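Local atomic coordinates of nucleocapsid (Crimean-congo hemorrhagic fever virus, PDB entry 4AKL), a protein that binds single- and double-stranded RNA, probably helps package the viral genome, and shows sequence-nonspecific endonuclease activity on double-stranded DNA. Residues 167-172 with 449-454; 435-440 with 444-449. All blocks are in the same frame, centred on the assembly; numbering follows the deposited sequence. Where two conformers were deposited one is given.

Contact 1 (167-172 with 449-454)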
# COMPACT_ATOMS: atom_id res chain seq x y z
N LYS A 167 2.72 0.50 22.84
CA LYS A 167 2.61 -0.95 23.14
C LYS A 167 1.16 -1.45 23.15
O LYS A 167 0.88 -2.59 22.73
CB LYS A 167 3.36 -1.31 24.42
CG LYS A 167 4.90 -1.40 24.21
CD LYS A 167 5.65 -1.81 25.45
CE LYS A 167 7.17 -2.13 25.15
NZ LYS A 167 7.95 -2.47 26.37
N GLU A 168 0.22 -0.61 23.60
CA GLU A 168 -1.22 -0.95 23.55
C GLU A 168 -1.72 -1.02 22.10
O GLU A 168 -2.46 -1.95 21.75
CB GLU A 168 -2.07 0.04 24.36
CG GLU A 168 -3.57 -0.17 24.22
CD GLU A 168 -4.37 0.92 24.88
OE1 GLU A 168 -3.88 1.62 25.81
OE2 GLU A 168 -5.52 1.08 24.44
N MET A 169 -1.31 -0.05 21.26
CA MET A 169 -1.61 -0.05 19.82
C MET A 169 -1.16 -1.33 19.17
O MET A 169 -1.94 -1.95 18.48
CB MET A 169 -0.99 1.16 19.10
CG MET A 169 -1.70 2.46 19.46
SD MET A 169 -0.99 3.89 18.69
CE MET A 169 -1.72 3.75 17.06
N LEU A 170 0.09 -1.72 19.40
CA LEU A 170 0.63 -3.00 18.91
C LEU A 170 -0.12 -4.26 19.38
O LEU A 170 -0.30 -5.22 18.59
CB LEU A 170 2.11 -3.12 19.27
CG LEU A 170 3.06 -2.27 18.43
CD1 LEU A 170 4.48 -2.36 19.04
CD2 LEU A 170 3.09 -2.80 16.98
N SER A 171 -0.56 -4.29 20.63
CA SER A 171 -1.37 -5.42 21.14
C SER A 171 -2.68 -5.58 20.36
O SER A 171 -3.12 -6.72 20.05
CB SER A 171 -1.70 -5.22 22.62
OG SER A 171 -0.50 -5.09 23.39
N ASP A 172 -3.32 -4.46 20.04
CA ASP A 172 -4.54 -4.54 19.28
C ASP A 172 -4.20 -4.91 17.83
O ASP A 172 -4.96 -5.63 17.17
CB ASP A 172 -5.28 -3.21 19.30
CG ASP A 172 -6.61 -3.30 18.58
OD1 ASP A 172 -7.44 -4.17 18.94
OD2 ASP A 172 -6.79 -2.51 17.68
N VAL A 449 -8.47 1.04 11.81
CA VAL A 449 -8.06 2.12 12.73
C VAL A 449 -6.93 2.89 12.03
O VAL A 449 -5.79 2.40 11.98
CB VAL A 449 -7.64 1.56 14.06
CG1 VAL A 449 -7.10 2.67 15.02
CG2 VAL A 449 -8.82 0.87 14.71
N ALA A 450 -7.27 4.07 11.47
CA ALA A 450 -6.30 4.91 10.73
C ALA A 450 -4.95 5.13 11.47
O ALA A 450 -3.91 5.03 10.88
CB ALA A 450 -6.88 6.30 10.40
N SER A 451 -5.01 5.43 12.75
CA SER A 451 -3.79 5.68 13.54
C SER A 451 -2.92 4.44 13.65
O SER A 451 -1.71 4.56 13.69
CB SER A 451 -4.16 6.20 14.94
OG SER A 451 -5.02 5.26 15.58
N GLU A 452 -3.54 3.26 13.71
CA GLU A 452 -2.77 1.99 13.67
C GLU A 452 -2.08 1.74 12.32
O GLU A 452 -0.92 1.31 12.29
CB GLU A 452 -3.65 0.79 14.04
CG GLU A 452 -4.01 0.82 15.48
CD GLU A 452 -4.86 -0.32 15.93
OE1 GLU A 452 -5.13 -1.20 15.12
OE2 GLU A 452 -5.26 -0.33 17.11
N HIS A 453 -2.79 2.04 11.21
CA HIS A 453 -2.25 1.98 9.83
C HIS A 453 -1.04 2.93 9.78
O HIS A 453 0.01 2.58 9.26
CB HIS A 453 -3.42 2.38 8.89
CG HIS A 453 -3.14 2.35 7.42
ND1 HIS A 453 -2.73 1.21 6.74
CD2 HIS A 453 -3.26 3.32 6.48
CE1 HIS A 453 -2.60 1.50 5.45
NE2 HIS A 453 -2.92 2.77 5.27
N LEU A 454 -1.21 4.14 10.34
CA LEU A 454 -0.11 5.10 10.37
C LEU A 454 1.11 4.58 11.16
O LEU A 454 2.21 4.70 10.70
CB LEU A 454 -0.55 6.45 10.91
CG LEU A 454 -1.45 7.33 10.04
CD1 LEU A 454 -1.94 8.52 10.92
CD2 LEU A 454 -0.80 7.84 8.69

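Contact 2 (435-440 with 444-449). Unlike the reference sequence in segment 444-449: Asp445 (reference His).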
# COMPACT_ATOMS: atom_id res chain seq x y z
N GLU A 435 -5.60 7.83 21.06
CA GLU A 435 -6.20 8.06 22.35
C GLU A 435 -7.51 8.80 22.15
O GLU A 435 -8.53 8.46 22.75
CB GLU A 435 -5.23 8.78 23.30
CG GLU A 435 -4.01 7.86 23.71
CD GLU A 435 -2.85 8.60 24.40
OE1 GLU A 435 -2.63 9.81 24.14
OE2 GLU A 435 -2.15 7.96 25.22
N ILE A 436 -7.49 9.78 21.26
CA ILE A 436 -8.71 10.52 20.92
C ILE A 436 -9.79 9.59 20.32
O ILE A 436 -10.97 9.64 20.77
CB ILE A 436 -8.41 11.70 20.01
CG1 ILE A 436 -7.58 12.74 20.74
CG2 ILE A 436 -9.69 12.36 19.50
CD1 ILE A 436 -6.97 13.74 19.80
N GLN A 437 -9.42 8.75 19.34
CA GLN A 437 -10.39 7.77 18.76
C GLN A 437 -10.94 6.88 19.87
O GLN A 437 -12.17 6.56 19.89
CB GLN A 437 -9.82 6.81 17.68
CG GLN A 437 -9.06 7.41 16.49
CD GLN A 437 -8.56 6.38 15.41
OE1 GLN A 437 -7.49 6.56 14.70
NE2 GLN A 437 -9.36 5.31 15.25
N LYS A 438 -10.06 6.45 20.76
CA LYS A 438 -10.42 5.51 21.79
C LYS A 438 -11.39 6.08 22.82
O LYS A 438 -12.25 5.36 23.32
CB LYS A 438 -9.15 5.02 22.50
CG LYS A 438 -9.36 3.86 23.41
CD LYS A 438 -8.01 3.11 23.74
CE LYS A 438 -7.34 3.49 25.04
NZ LYS A 438 -7.26 2.32 26.02
N THR A 439 -11.22 7.36 23.16
CA THR A 439 -12.09 8.06 24.11
C THR A 439 -13.54 8.06 23.62
O THR A 439 -14.47 7.83 24.40
CB THR A 439 -11.63 9.52 24.30
OG1 THR A 439 -10.31 9.54 24.81
CG2 THR A 439 -12.50 10.25 25.24
N GLY A 440 -13.71 8.30 22.34
CA GLY A 440 -15.02 8.47 21.76
C GLY A 440 -15.71 7.26 21.14
O GLY A 440 -16.93 7.31 20.94
N GLN A 444 -11.94 -1.81 18.94
CA GLN A 444 -12.11 -3.20 18.49
C GLN A 444 -13.27 -3.42 17.50
O GLN A 444 -13.23 -4.38 16.74
CB GLN A 444 -12.23 -4.16 19.70
CG GLN A 444 -10.90 -4.46 20.44
CD GLN A 444 -10.46 -3.41 21.45
OE1 GLN A 444 -11.26 -2.59 21.91
NE2 GLN A 444 -9.16 -3.43 21.79
N ASP A 445 -14.27 -2.54 17.48
CA ASP A 445 -15.38 -2.67 16.49
C ASP A 445 -15.15 -2.09 15.09
O ASP A 445 -15.97 -2.32 14.15
CB ASP A 445 -16.66 -2.06 17.03
CG ASP A 445 -17.44 -3.02 17.86
OD1 ASP A 445 -16.81 -3.86 18.55
OD2 ASP A 445 -18.68 -2.92 17.82
N MET A 446 -14.07 -1.34 14.93
CA MET A 446 -13.75 -0.78 13.64
C MET A 446 -12.93 -1.80 12.87
O MET A 446 -12.00 -2.36 13.41
CB MET A 446 -12.95 0.50 13.80
CG MET A 446 -13.63 1.55 14.64
SD MET A 446 -12.56 2.99 14.81
CE MET A 446 -13.04 3.93 13.35
N ASP A 447 -13.27 -2.02 11.59
CA ASP A 447 -12.43 -2.84 10.71
C ASP A 447 -11.05 -2.16 10.58
O ASP A 447 -10.04 -2.80 10.58
CB ASP A 447 -13.06 -2.97 9.30
CG ASP A 447 -14.39 -3.74 9.30
OD1 ASP A 447 -14.80 -4.21 10.39
OD2 ASP A 447 -15.03 -3.86 8.20
N ILE A 448 -11.05 -0.85 10.49
CA ILE A 448 -9.86 -0.07 10.17
C ILE A 448 -9.62 1.05 11.14
O ILE A 448 -10.49 1.94 11.27
CB ILE A 448 -10.03 0.58 8.75
CG1 ILE A 448 -10.00 -0.50 7.65
CG2 ILE A 448 -8.93 1.69 8.45
CD1 ILE A 448 -8.84 -1.39 7.76
N VAL A 449 -8.47 1.04 11.81
CA VAL A 449 -8.06 2.12 12.73
C VAL A 449 -6.93 2.89 12.03
O VAL A 449 -5.79 2.40 11.98
CB VAL A 449 -7.64 1.56 14.06
CG1 VAL A 449 -7.10 2.67 15.02
CG2 VAL A 449 -8.82 0.87 14.71

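Contact 1 (167-172 with 449-454)
Asp172 and Glu452 bring their carboxylates together between two helices, the side chains crossing at about a right angle with the carboxylate planes 62° apart. The meeting is of oxygen with oxygen rather than of face over face: OD2 of Asp172 comes up on the side of Glu452 where its two oxygens lie, 2.7 Å from Glu452 OE2 and 3.3 Å from Glu452 OE1. At so short a separation one of the two acids probably carries a proton. Asp172 places its carboxylate there because CG is anti to the backbone N (chi1 -176°), while Glu452 approaches with its chain extended beyond CG. Positive charge is supplied from within helix 163-181: Arg175 NE forms a salt bridge with Asp172 OD1 and Arg176 NE one with Asp172 OD2, with a weak, long ion pair from Arg176 to Glu452 OE1. Since Glu452 lies in the first turn of its helix, the helix N terminus may also favour negative charge here.

Beside the acid pair, the Met169 methyl packs on the backbone of helix 450-460. Met169, bent at chi3, brings its CE to 3.5 Å from Ser451 O and reaches Glu452 CG at 4.0 Å. A flexible thioether methyl suits this site, as it can follow an uneven helix surface. The buried Ser451 hydroxyl has its polar partner in Gln437.

The axes of 167-172 and 450-454 run at 101° to each other and come within 10.5 Å. Helix 425-440 packs against the same buried site, its Phe434 touching Glu168, Ser451 and Glu452.

Contact 2 (435-440 with 444-449)
Gln437, near the end of helix 425-440, brings its amide to Val449 and Met446 in a helix-loop-helix connection, where the loop before helix 450-460 folds back beside the helix it has just left. CB is directed at the loop, CG stands beside the backbone N (chi1 -52°), and the extended chain carries the amide over to its partners. CD is the first atom to touch, 4.0 Å from Val449 CG1. Beyond it the amide forks. OE1 passes Val449 CG1 at 3.9 Å and accepts a hydrogen bond from Ser451 OG in the following helix. NE2 approaches that same methyl more closely, 3.5 Å from Val449 CG1, and lies 4.0 Å from Met446 SD. No hydrogen bond joins the two segments, so this is van der Waals packing around a polar group whose carbonyl is satisfied further along the chain. Gln437 was deposited in two conformers, and these distances belong to one of them.

Glutamine suits the position because it is long enough to span from helix to loop, meets a methyl of branched Val449 at an oblique angle, mostly through NE2, and still carries an acceptor at its tip. Met446, partly exposed, sets a polarisable sulfur beside the amide nitrogen, while its backbone O takes a hydrogen bond from Arg176 NH1. Tyr63 of helix 56-71 also touches the Gln437 side chain. One turn of helix 425-440 closes with a doubled acceptor: Glu435 O receives Thr439 N and Thr439 OG1, each at 2.9 Å, from opposite faces of its carbonyl plane.

Along the chain from the N terminus, helix 163-181 comes first. In all, 276 residues, about half of them helical, separate its residues 167-172 from 449-454, and contact 1 closes this very long loop. Helix 425-440 follows late in it, and contact 2 closes a small loop of three residues nested inside the larger one. The two contacts meet at Val449, which ends the loop segment and precedes helix 450-460. Their centres are about 9 Å apart. Between them Glu168 OE2 joins Lys438 NZ in a salt bridge of 2.7 Å, so helices 163-181, 425-440 and 450-460 form one connected cluster.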